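Side-chain contacts in rubber oxygenase (Streptomyces sp., PDB 5O1L), which cleaves the double bonds of poly(cis-1,4-isoprene) in natural and synthetic rubber by adding molecular oxygen, using a non-covalently bound heme b: residues V54-A59 with K193-H198; A65-G70 with V201-P206; S327-G332 with R349-A354. One frame throughout, in Å; residues are numbered along the deposited sequence.

In the fold
Contacts 1 and 2, their centres about 12 Å apart, lie on one side of the molecule and share helix 187-204, which carries the heme ligand; in this strandless chain of helices and loops, the loop before helix 59-68 and the end of that helix pack against it. Contact 1 is buried and ionic, one arginine held by two carboxylates. Contact 2 is a surface contact with no hydrogen bond as modelled, a histidine ring beside an isoleucine and a carboxylate, with a leucine at the margin. They touch where Arg202 packs on Trp55 and Asp56. Contact 3, partly buried, lies across the chain's centre, about 38 Å from contact 1 between centres, and joins helices 320-331 and 345-362 by a tyrosine face and a water.

Contact 1 (V54-A59 with K193-H198); sequences VWDEEA and KTRMVH. With HEM (protoporphyrin IX containing Fe), chain C.
The guanidinium of Arg195 is met at its edge, close to its own plane, by two carboxylates and a water. Asp56 takes the NE side of that edge, its carboxylate turned only 17° from the guanidinium: Asp56 OD2 accepts from Arg195 NE through its syn lone pair, 2.7 Å away, and Arg195 NH2 reaches Asp56 OD1 at 2.9 Å in a straight bond. This is the side-on, two-nitrogen salt bridge. The same Arg195 NH2 also gives a hydrogen bond to Glu58 OE1 at 2.9 Å, arriving on the anti side of that oxygen. A water joins Glu58 OE1 to Arg195 NH1, closing the outer corner, while Phe100 and Ala104 of helix 95-104 touch the arginine side chain. The other flat group is the His198 imidazole: Thr194 CG2 lies over one face, offset toward the rim, and the heme nitrogen NB is at the edge, in plane. His198 NE2 is 2.0 Å from the iron as axial ligand.

Arg195 reaches this far because CG stands anti to the backbone N (chi1 -173°) and the chain runs extended to NE. Asp56 does a second job: its OD1 takes Ala59 N from above the carboxylate plane at 3.0 Å, capping the turn that leads into helix 59-68. A further water spans Asp56 OD2 and Arg195 O.

Two carboxylates at its edge probably offset the charge of the buried Arg195, and the network ties the loop before helix 59-68 to the helix that supplies the iron ligand.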
loop_
_atom_site.group_PDB
_atom_site.type_symbol
_atom_site.label_atom_id
_atom_site.label_comp_id
_atom_site.label_asym_id
_atom_site.label_seq_id
_atom_site.Cartn_x
_atom_site.Cartn_y
_atom_site.Cartn_z
ATOM N N VAL A 54 -9.319 -15.118 9.091
ATOM C CA VAL A 54 -8.278 -15.806 8.347
ATOM C C VAL A 54 -7.051 -14.915 8.378
ATOM O O VAL A 54 -7.132 -13.713 8.141
ATOM C CB VAL A 54 -8.715 -16.127 6.898
ATOM C CG1 VAL A 54 -7.637 -16.845 6.133
ATOM C CG2 VAL A 54 -10.045 -16.908 6.836
ATOM N N TRP A 55 -5.901 -15.504 8.665
ATOM C CA TRP A 55 -4.624 -14.773 8.738
ATOM C C TRP A 55 -3.708 -15.365 7.695
ATOM O O TRP A 55 -4.075 -15.368 6.535
ATOM C CB TRP A 55 -4.143 -14.732 10.184
ATOM C CG TRP A 55 -5.064 -13.918 11.062
ATOM C CD1 TRP A 55 -4.978 -12.590 11.311
ATOM C CD2 TRP A 55 -6.184 -14.379 11.802
ATOM N NE1 TRP A 55 -5.989 -12.176 12.128
ATOM C CE2 TRP A 55 -6.739 -13.261 12.450
ATOM C CE3 TRP A 55 -6.787 -15.647 11.972
ATOM C CZ2 TRP A 55 -7.873 -13.359 13.275
ATOM C CZ3 TRP A 55 -7.910 -15.728 12.798
ATOM C CH2 TRP A 55 -8.418 -14.601 13.421
ATOM N N ASP A 56 -2.569 -15.956 8.034
ATOM C CA ASP A 56 -1.669 -16.593 7.069
ATOM C C ASP A 56 -1.302 -17.984 7.607
ATOM O O ASP A 56 -0.365 -18.149 8.372
ATOM C CB ASP A 56 -0.445 -15.727 6.815
ATOM C CG ASP A 56 0.414 -16.192 5.634
ATOM O OD1 ASP A 56 0.381 -17.383 5.321
ATOM O OD2 ASP A 56 1.135 -15.346 5.055
ATOM N N GLU A 57 -2.067 -18.990 7.206
ATOM C CA GLU A 57 -1.921 -20.340 7.716
ATOM C C GLU A 57 -0.544 -20.940 7.473
ATOM O O GLU A 57 -0.052 -21.664 8.351
ATOM C CB GLU A 57 -2.967 -21.270 7.046
ATOM C CG GLU A 57 -3.104 -22.601 7.726
ATOM C CD GLU A 57 -4.353 -23.346 7.261
ATOM O OE1 GLU A 57 -4.975 -24.067 8.086
ATOM O OE2 GLU A 57 -4.716 -23.213 6.059
ATOM N N GLU A 58 0.089 -20.605 6.363
ATOM C CA GLU A 58 1.405 -21.111 6.031
ATOM C C GLU A 58 2.499 -20.352 6.774
ATOM O O GLU A 58 3.441 -20.959 7.288
ATOM C CB GLU A 58 1.713 -21.040 4.532
ATOM C CG GLU A 58 0.786 -21.923 3.694
ATOM C CD GLU A 58 0.833 -21.637 2.196
ATOM O OE1 GLU A 58 1.280 -20.569 1.746
ATOM O OE2 GLU A 58 0.371 -22.472 1.409
ATOM N N ALA A 59 2.441 -19.039 6.806
ATOM C CA ALA A 59 3.520 -18.240 7.378
ATOM C C ALA A 59 3.467 -18.140 8.906
ATOM O O ALA A 59 4.485 -18.077 9.576
ATOM C CB ALA A 59 3.545 -16.826 6.813
ATOM N N LYS A 193 9.326 -11.165 1.970
ATOM C CA LYS A 193 9.773 -10.596 3.236
ATOM C C LYS A 193 8.635 -9.920 3.968
ATOM O O LYS A 193 8.558 -10.025 5.186
ATOM C CB LYS A 193 10.918 -9.621 2.956
ATOM C CG LYS A 193 12.225 -10.330 2.533
ATOM C CD LYS A 193 13.367 -9.357 2.374
ATOM C CE LYS A 193 14.619 -10.083 1.945
ATOM N NZ LYS A 193 15.768 -9.161 1.823
ATOM N N THR A 194 7.737 -9.187 3.258
ATOM C CA THR A 194 6.593 -8.562 3.888
ATOM C C THR A 194 5.687 -9.570 4.508
ATOM O O THR A 194 5.177 -9.383 5.620
ATOM C CB THR A 194 5.864 -7.659 2.875
ATOM O OG1 THR A 194 6.762 -6.653 2.345
ATOM C CG2 THR A 194 4.586 -7.061 3.517
ATOM N N ARG A 195 5.405 -10.657 3.765
ATOM C CA ARG A 195 4.585 -11.720 4.315
ATOM C C ARG A 195 5.146 -12.244 5.633
ATOM O O ARG A 195 4.426 -12.501 6.603
ATOM C CB ARG A 195 4.448 -12.784 3.250
ATOM C CG ARG A 195 3.542 -13.891 3.521
ATOM C CD ARG A 195 3.271 -14.682 2.286
ATOM N NE ARG A 195 2.485 -15.752 2.732
ATOM C CZ ARG A 195 2.247 -16.865 2.091
ATOM N NH1 ARG A 195 2.800 -17.063 0.947
ATOM N NH2 ARG A 195 1.503 -17.805 2.654
ATOM N N MET A 196 6.466 -12.362 5.690
ATOM C CA MET A 196 7.139 -12.838 6.901
ATOM C C MET A 196 7.083 -11.775 8.030
ATOM O O MET A 196 6.801 -12.147 9.196
ATOM C CB MET A 196 8.606 -13.181 6.621
ATOM C CG MET A 196 8.822 -14.330 5.669
ATOM S SD MET A 196 10.559 -14.471 5.098
ATOM C CE MET A 196 11.394 -14.444 6.653
ATOM N N VAL A 197 7.283 -10.501 7.703
ATOM C CA VAL A 197 7.126 -9.419 8.672
ATOM C C VAL A 197 5.714 -9.474 9.261
ATOM O O VAL A 197 5.505 -9.437 10.486
ATOM C CB VAL A 197 7.431 -8.033 8.123
ATOM C CG1 VAL A 197 7.050 -6.961 9.128
ATOM C CG2 VAL A 197 8.879 -7.955 7.752
ATOM N N HIS A 198 4.667 -9.523 8.401
ATOM C CA HIS A 198 3.334 -9.526 8.908
ATOM C C HIS A 198 3.127 -10.746 9.827
ATOM O O HIS A 198 2.448 -10.596 10.828
ATOM C CB HIS A 198 2.344 -9.527 7.720
ATOM C CG HIS A 198 2.209 -8.210 7.019
ATOM N ND1 HIS A 198 1.644 -8.132 5.762
ATOM C CD2 HIS A 198 2.476 -6.930 7.416
ATOM C CE1 HIS A 198 1.609 -6.844 5.429
ATOM N NE2 HIS A 198 2.116 -6.087 6.380
HETATM C CHA HEM C . 5.191 -4.123 7.697
HETATM C CHB HEM C . 3.374 -3.683 3.332
HETATM C CHC HEM C . -1.023 -4.383 5.093
HETATM C CHD HEM C . 0.741 -3.787 9.489
HETATM C C1A HEM C . 5.020 -4.006 6.363
HETATM C C2A HEM C . 6.145 -3.869 5.467
HETATM C C3A HEM C . 5.629 -3.702 4.241
HETATM C C4A HEM C . 4.243 -3.785 4.330
HETATM C CMA HEM C . 6.458 -3.478 3.000
HETATM C CAA HEM C . 7.654 -3.874 5.814
HETATM C CBA HEM C . 8.088 -2.468 6.268
HETATM C CGA HEM C . 9.566 -2.353 6.175
HETATM O O1A HEM C . 10.156 -2.885 7.123
HETATM O O2A HEM C . 10.105 -1.765 5.159
HETATM C C1B HEM C . 2.000 -3.876 3.429
HETATM C C2B HEM C . 1.145 -3.856 2.292
HETATM C C3B HEM C . -0.088 -4.071 2.725
HETATM C C4B HEM C . -0.024 -4.195 4.173
HETATM C CMB HEM C . 1.546 -3.654 0.846
HETATM C CAB HEM C . -1.374 -4.255 2.101
HETATM C CBB HEM C . -1.663 -4.231 0.700
HETATM C C1C HEM C . -0.940 -4.286 6.474
HETATM C C2C HEM C . -2.118 -4.191 7.318
HETATM C C3C HEM C . -1.581 -4.048 8.555
HETATM C C4C HEM C . -0.139 -3.976 8.400
HETATM C CMC HEM C . -3.548 -4.359 6.894
HETATM C CAC HEM C . -2.304 -3.892 9.826
HETATM C CBC HEM C . -3.657 -4.040 10.118
HETATM C C1D HEM C . 2.106 -3.817 9.369
HETATM C C2D HEM C . 3.031 -3.775 10.519
HETATM C C3D HEM C . 4.268 -3.865 10.043
HETATM C C4D HEM C . 4.131 -4.007 8.592
HETATM C CMD HEM C . 2.561 -3.570 11.910
HETATM C CAD HEM C . 5.588 -3.824 10.851
HETATM C CBD HEM C . 5.964 -2.358 11.028
HETATM C CGD HEM C . 7.227 -2.281 11.892
HETATM O O1D HEM C . 8.243 -1.777 11.363
HETATM O O2D HEM C . 7.285 -2.696 13.082
HETATM N NA HEM C . 3.864 -3.986 5.651
HETATM N NB HEM C . 1.232 -4.054 4.513
HETATM N NC HEM C . 0.257 -4.126 7.115
HETATM N ND HEM C . 2.815 -4.039 8.235
HETATM FE FE HEM C . 2.040 -4.080 6.396
HETATM O O HOH W 1 1.824 -13.094 6.500
HETATM O O HOH W 2 2.552 -19.695 -0.356
#

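Contact 2 (A65-G70 with V201-P206); sequences AVIDRG and VRHLLP
His203 meets Ile67 and Asp68 of the neighbouring helix with the outer part of its imidazole. In the ring as modelled, Asp68 OD1 comes up at the edge, 3.0 Å from His203 CE1, and Asp68 OD2 lies 3.5 Å from His203 NE2; neither approach is a hydrogen bond. The carboxylate plane is turned 65° from the ring plane, so the two are far from coplanar. On the ND1 side the neighbour is aliphatic: Ile67 CD1 is 3.9 Å from His203 ND1, and Ile67 CG2 is 4.0 Å from the same nitrogen, the isoleucine and the imidazole running antiparallel, side by side. Ile67 CD1 also just reaches Leu204 CD1, at 4.5 Å.

With CG anti to the backbone N (chi1 -173°), the His203 ring is carried across from helix 187-204 to the last turn of helix 59-68. Val72 of the following helix and Asp402 near the end of the chain touch Ile67 from outside. The turn bearing Asp68 closes in a Schellman motif, with Gly70 at positive phi. On helix 187-204, Val201 touches the heme.

The short approach to CE1 makes the flip of the ring doubtful: turned over, it would put NE2 about where CE1 now stands, beside Asp68 OD1, and CD2 in place of ND1 against the isoleucine. If the modelled flip is right, His203 ND1 is buried without a hydrogen-bonding partner, which would count against a charged ring, whereas the Asp68 carboxylate would probably favour one; the protonation state stays open.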
loop_
_atom_site.group_PDB
_atom_site.type_symbol
_atom_site.label_atom_id
_atom_site.label_comp_id
_atom_site.label_asym_id
_atom_site.label_seq_id
_atom_site.Cartn_x
_atom_site.Cartn_y
_atom_site.Cartn_z
ATOM N N ALA A 65 7.716 -19.927 15.234
ATOM C CA ALA A 65 8.806 -20.875 15.605
ATOM C C ALA A 65 10.161 -20.220 15.467
ATOM O O ALA A 65 10.995 -20.295 16.400
ATOM C CB ALA A 65 8.744 -22.124 14.795
ATOM N N VAL A 66 10.384 -19.486 14.376
ATOM C CA VAL A 66 11.618 -18.750 14.179
ATOM C C VAL A 66 11.873 -17.750 15.311
ATOM O O VAL A 66 12.981 -17.713 15.892
ATOM C CB VAL A 66 11.646 -18.093 12.778
ATOM C CG1 VAL A 66 12.814 -17.126 12.636
ATOM C CG2 VAL A 66 11.662 -19.201 11.712
ATOM N N ILE A 67 10.875 -17.005 15.721
ATOM C CA ILE A 67 11.018 -16.041 16.760
ATOM C C ILE A 67 11.313 -16.771 18.121
ATOM O O ILE A 67 12.267 -16.425 18.802
ATOM C CB ILE A 67 9.784 -15.154 16.886
ATOM C CG1 ILE A 67 9.733 -14.224 15.667
ATOM C CG2 ILE A 67 9.834 -14.323 18.136
ATOM C CD1 ILE A 67 8.354 -13.607 15.420
ATOM N N ASP A 68 10.495 -17.765 18.416
ATOM C CA ASP A 68 10.613 -18.511 19.692
ATOM C C ASP A 68 11.935 -19.287 19.801
ATOM O O ASP A 68 12.374 -19.554 20.908
ATOM C CB ASP A 68 9.400 -19.437 19.871
ATOM C CG ASP A 68 8.113 -18.667 20.168
ATOM O OD1 ASP A 68 8.189 -17.464 20.512
ATOM O OD2 ASP A 68 7.004 -19.247 20.049
ATOM N N ARG A 69 12.541 -19.695 18.685
ATOM C CA ARG A 69 13.856 -20.363 18.702
ATOM C C ARG A 69 15.011 -19.413 18.732
ATOM O O ARG A 69 16.160 -19.887 18.792
ATOM C CB ARG A 69 14.017 -21.331 17.531
ATOM C CG ARG A 69 13.082 -22.531 17.584
ATOM C CD ARG A 69 13.380 -23.638 16.568
ATOM N NE ARG A 69 13.554 -23.074 15.213
ATOM C CZ ARG A 69 12.722 -23.176 14.160
ATOM N NH1 ARG A 69 13.030 -22.527 13.036
ATOM N NH2 ARG A 69 11.606 -23.912 14.141
ATOM N N GLY A 70 14.790 -18.099 18.786
ATOM C CA GLY A 70 15.838 -17.114 18.840
ATOM C C GLY A 70 16.619 -16.946 17.552
ATOM O O GLY A 70 17.743 -16.459 17.540
ATOM N N VAL A 201 4.557 -10.015 13.169
ATOM C CA VAL A 201 3.670 -9.099 13.871
ATOM C C VAL A 201 2.497 -9.785 14.512
ATOM O O VAL A 201 2.064 -9.397 15.600
ATOM C CB VAL A 201 3.247 -7.941 12.947
ATOM C CG1 VAL A 201 2.183 -7.046 13.576
ATOM C CG2 VAL A 201 4.507 -7.117 12.608
ATOM N N ARG A 202 1.955 -10.786 13.842
ATOM C CA ARG A 202 0.796 -11.519 14.366
ATOM C C ARG A 202 1.180 -12.273 15.638
ATOM O O ARG A 202 0.344 -12.491 16.504
ATOM C CB ARG A 202 0.232 -12.456 13.326
ATOM C CG ARG A 202 -0.387 -11.746 12.145
ATOM C CD ARG A 202 -1.218 -12.707 11.319
ATOM N NE ARG A 202 -1.580 -12.068 10.055
ATOM C CZ ARG A 202 -0.861 -12.207 8.960
ATOM N NH1 ARG A 202 0.203 -13.008 8.831
ATOM N NH2 ARG A 202 -1.200 -11.422 7.896
ATOM N N HIS A 203 2.433 -12.706 15.722
ATOM C CA HIS A 203 2.918 -13.347 16.945
ATOM C C HIS A 203 3.239 -12.309 18.033
ATOM O O HIS A 203 3.000 -12.552 19.235
ATOM C CB HIS A 203 4.117 -14.183 16.582
ATOM C CG HIS A 203 4.630 -15.049 17.699
ATOM N ND1 HIS A 203 5.902 -14.930 18.204
ATOM C CD2 HIS A 203 4.027 -16.042 18.396
ATOM C CE1 HIS A 203 6.063 -15.806 19.182
ATOM N NE2 HIS A 203 4.935 -16.472 19.342
ATOM N N LEU A 204 3.728 -11.139 17.663
ATOM C CA LEU A 204 4.224 -10.128 18.593
ATOM C C LEU A 204 3.169 -9.220 19.162
ATOM O O LEU A 204 3.134 -8.999 20.383
ATOM C CB LEU A 204 5.326 -9.274 17.947
ATOM C CG LEU A 204 6.531 -10.153 17.640
ATOM C CD1 LEU A 204 7.512 -9.412 16.761
ATOM C CD2 LEU A 204 7.230 -10.604 18.923
ATOM N N LEU A 205 2.307 -8.628 18.322
ATOM C CA LEU A 205 1.408 -7.590 18.791
ATOM C C LEU A 205 0.444 -8.083 19.895
ATOM O O LEU A 205 0.132 -7.267 20.761
ATOM C CB LEU A 205 0.621 -6.917 17.654
ATOM C CG LEU A 205 1.245 -5.701 17.040
ATOM C CD1 LEU A 205 0.384 -5.154 15.870
ATOM C CD2 LEU A 205 1.552 -4.542 17.993
ATOM N N PRO A 206 -0.066 -9.341 19.805
ATOM C CA PRO A 206 -0.957 -9.752 20.903
ATOM C C PRO A 206 -0.272 -9.806 22.256
ATOM O O PRO A 206 -0.963 -9.839 23.267
ATOM C CB PRO A 206 -1.452 -11.113 20.451
ATOM C CG PRO A 206 -1.438 -11.010 18.966
ATOM C CD PRO A 206 -0.101 -10.365 18.739
#

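Contact 3 (S327-G332 with R349-A354); sequences SRYTLG and RLIATA
Tyr329 lays one face of its ring against the CG2 methyl of Ile351, a CH-pi contact with Ile351 CG2 3.6 Å from the centroid of the Tyr329 ring and 19° off the ring normal. The methyl sits toward the CG-CD2 rim, where Tyr329 CD2 is 3.5 Å from Ile351 CG2. Farther along the ring, Tyr329 CE1 packs 3.7 Å from Ala352 CA and also touches the Ala352 methyl.

Conformation explains the fit on both helices. Tyr329 has CG anti to the backbone N (chi1 170°), which swings the ring out from helix 320-331 to the neighbouring one. In Ile351, CG1 stays beside the backbone N (chi1 -65°) and CG2 takes the anti position, which turns the CG2 methyl to the face of the Tyr329 ring. At the far end a water in the plane of the ring is 2.9 Å from Tyr329 OH and donates to Ala352 O at 2.8 Å. Replacing Tyr329 with a leucine would probably cost Ile351 CG2 its flat aromatic partner and leave the water bound to Ala352 O without its phenol mate.

Trp245 meets the Tyr329 ring with its own nearly parallel to it. The contact joins two helices, 320-331 and 345-362, separated in sequence by the short helix 333-339; Leu378 of helix 373-393 touches Ile351, while helices 127-142 and 224-244 pack against other residues of segment 327-332.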
loop_
_atom_site.group_PDB
_atom_site.type_symbol
_atom_site.label_atom_id
_atom_site.label_comp_id
_atom_site.label_asym_id
_atom_site.label_seq_id
_atom_site.Cartn_x
_atom_site.Cartn_y
_atom_site.Cartn_z
ATOM N N SER A 327 -3.677 17.539 -0.356
ATOM C CA SER A 327 -4.184 16.307 0.248
ATOM C C SER A 327 -5.714 16.379 0.490
ATOM O O SER A 327 -6.451 15.405 0.337
ATOM C CB SER A 327 -3.465 16.024 1.523
ATOM O OG SER A 327 -2.098 15.852 1.247
ATOM N N ARG A 328 -6.254 17.528 0.855
ATOM C CA ARG A 328 -7.651 17.704 0.998
ATOM C C ARG A 328 -8.335 17.595 -0.326
ATOM O O ARG A 328 -9.409 17.011 -0.423
ATOM C CB ARG A 328 -7.985 19.076 1.657
ATOM C CG ARG A 328 -7.646 19.064 3.122
ATOM C CD ARG A 328 -7.918 20.406 3.788
ATOM N NE ARG A 328 -9.307 20.647 3.746
ATOM C CZ ARG A 328 -10.226 20.131 4.579
ATOM N NH1 ARG A 328 -9.901 19.516 5.676
ATOM N NH2 ARG A 328 -11.501 20.308 4.296
ATOM N N TYR A 329 -7.747 18.124 -1.386
ATOM C CA TYR A 329 -8.321 17.999 -2.724
ATOM C C TYR A 329 -8.375 16.511 -3.125
ATOM O O TYR A 329 -9.353 16.100 -3.762
ATOM C CB TYR A 329 -7.411 18.771 -3.659
ATOM C CG TYR A 329 -7.709 18.550 -5.123
ATOM C CD1 TYR A 329 -8.868 18.979 -5.671
ATOM C CD2 TYR A 329 -6.775 17.939 -5.943
ATOM C CE1 TYR A 329 -9.134 18.737 -7.003
ATOM C CE2 TYR A 329 -6.985 17.756 -7.270
ATOM C CZ TYR A 329 -8.130 18.160 -7.800
ATOM O OH TYR A 329 -8.356 17.931 -9.162
ATOM N N THR A 330 -7.330 15.800 -2.802
ATOM C CA THR A 330 -7.180 14.390 -3.199
ATOM C C THR A 330 -8.115 13.524 -2.395
ATOM O O THR A 330 -8.855 12.660 -2.969
ATOM C CB THR A 330 -5.771 13.974 -3.011
ATOM O OG1 THR A 330 -4.931 14.718 -3.915
ATOM C CG2 THR A 330 -5.627 12.528 -3.328
ATOM N N LEU A 331 -8.170 13.712 -1.084
ATOM C CA LEU A 331 -8.980 12.853 -0.215
ATOM C C LEU A 331 -10.435 13.283 -0.090
ATOM O O LEU A 331 -11.276 12.475 0.391
ATOM C CB LEU A 331 -8.355 12.754 1.156
ATOM C CG LEU A 331 -7.007 12.033 1.080
ATOM C CD1 LEU A 331 -6.180 12.295 2.302
ATOM C CD2 LEU A 331 -7.207 10.538 0.853
ATOM N N GLY A 332 -10.690 14.526 -0.402
ATOM C CA GLY A 332 -12.020 15.128 -0.147
ATOM C C GLY A 332 -12.053 15.719 1.222
ATOM O O GLY A 332 -11.319 15.342 2.143
ATOM N N ARG A 349 -9.372 25.799 -3.919
ATOM C CA ARG A 349 -10.167 26.234 -5.063
ATOM C C ARG A 349 -9.264 26.464 -6.292
ATOM O O ARG A 349 -9.693 26.091 -7.396
ATOM C CB ARG A 349 -10.904 27.531 -4.717
ATOM C CG ARG A 349 -11.804 27.988 -5.861
ATOM C CD ARG A 349 -12.738 29.104 -5.369
ATOM N NE ARG A 349 -13.686 28.565 -4.378
ATOM C CZ ARG A 349 -14.793 29.187 -3.930
ATOM N NH1 ARG A 349 -15.584 28.585 -3.046
ATOM N NH2 ARG A 349 -15.121 30.395 -4.355
ATOM N N LEU A 350 -8.072 26.995 -6.150
ATOM C CA LEU A 350 -7.149 27.142 -7.237
ATOM C C LEU A 350 -6.841 25.738 -7.811
ATOM O O LEU A 350 -6.771 25.561 -9.037
ATOM C CB LEU A 350 -5.823 27.818 -6.836
ATOM C CG LEU A 350 -5.893 29.301 -6.428
ATOM C CD1 LEU A 350 -4.511 29.697 -5.979
ATOM C CD2 LEU A 350 -6.384 30.169 -7.592
ATOM N N ILE A 351 -6.560 24.801 -6.932
ATOM C CA ILE A 351 -6.219 23.431 -7.354
ATOM C C ILE A 351 -7.369 22.766 -8.008
ATOM O O ILE A 351 -7.208 22.174 -9.099
ATOM C CB ILE A 351 -5.695 22.580 -6.166
ATOM C CG1 ILE A 351 -4.393 23.127 -5.668
ATOM C CG2 ILE A 351 -5.546 21.109 -6.568
ATOM C CD1 ILE A 351 -3.960 22.603 -4.357
ATOM N N ALA A 352 -8.584 22.868 -7.457
ATOM C CA ALA A 352 -9.689 22.206 -8.118
ATOM C C ALA A 352 -9.986 22.766 -9.485
ATOM O O ALA A 352 -10.436 22.001 -10.394
ATOM C CB ALA A 352 -10.930 22.351 -7.205
ATOM N N THR A 353 -9.831 24.057 -9.701
ATOM C CA THR A 353 -10.075 24.677 -10.984
ATOM C C THR A 353 -8.977 24.418 -11.989
ATOM O O THR A 353 -9.257 24.380 -13.202
ATOM C CB THR A 353 -10.507 26.156 -10.940
ATOM O OG1 THR A 353 -9.479 26.976 -10.502
ATOM C CG2 THR A 353 -11.594 26.274 -9.955
ATOM N N ALA A 354 -7.724 24.276 -11.551
ATOM C CA ALA A 354 -6.634 24.256 -12.520
ATOM C C ALA A 354 -5.858 22.959 -12.569
ATOM O O ALA A 354 -5.199 22.696 -13.588
ATOM C CB ALA A 354 -5.660 25.387 -12.244
HETATM O O HOH W 3 -10.795 19.239 -9.911
#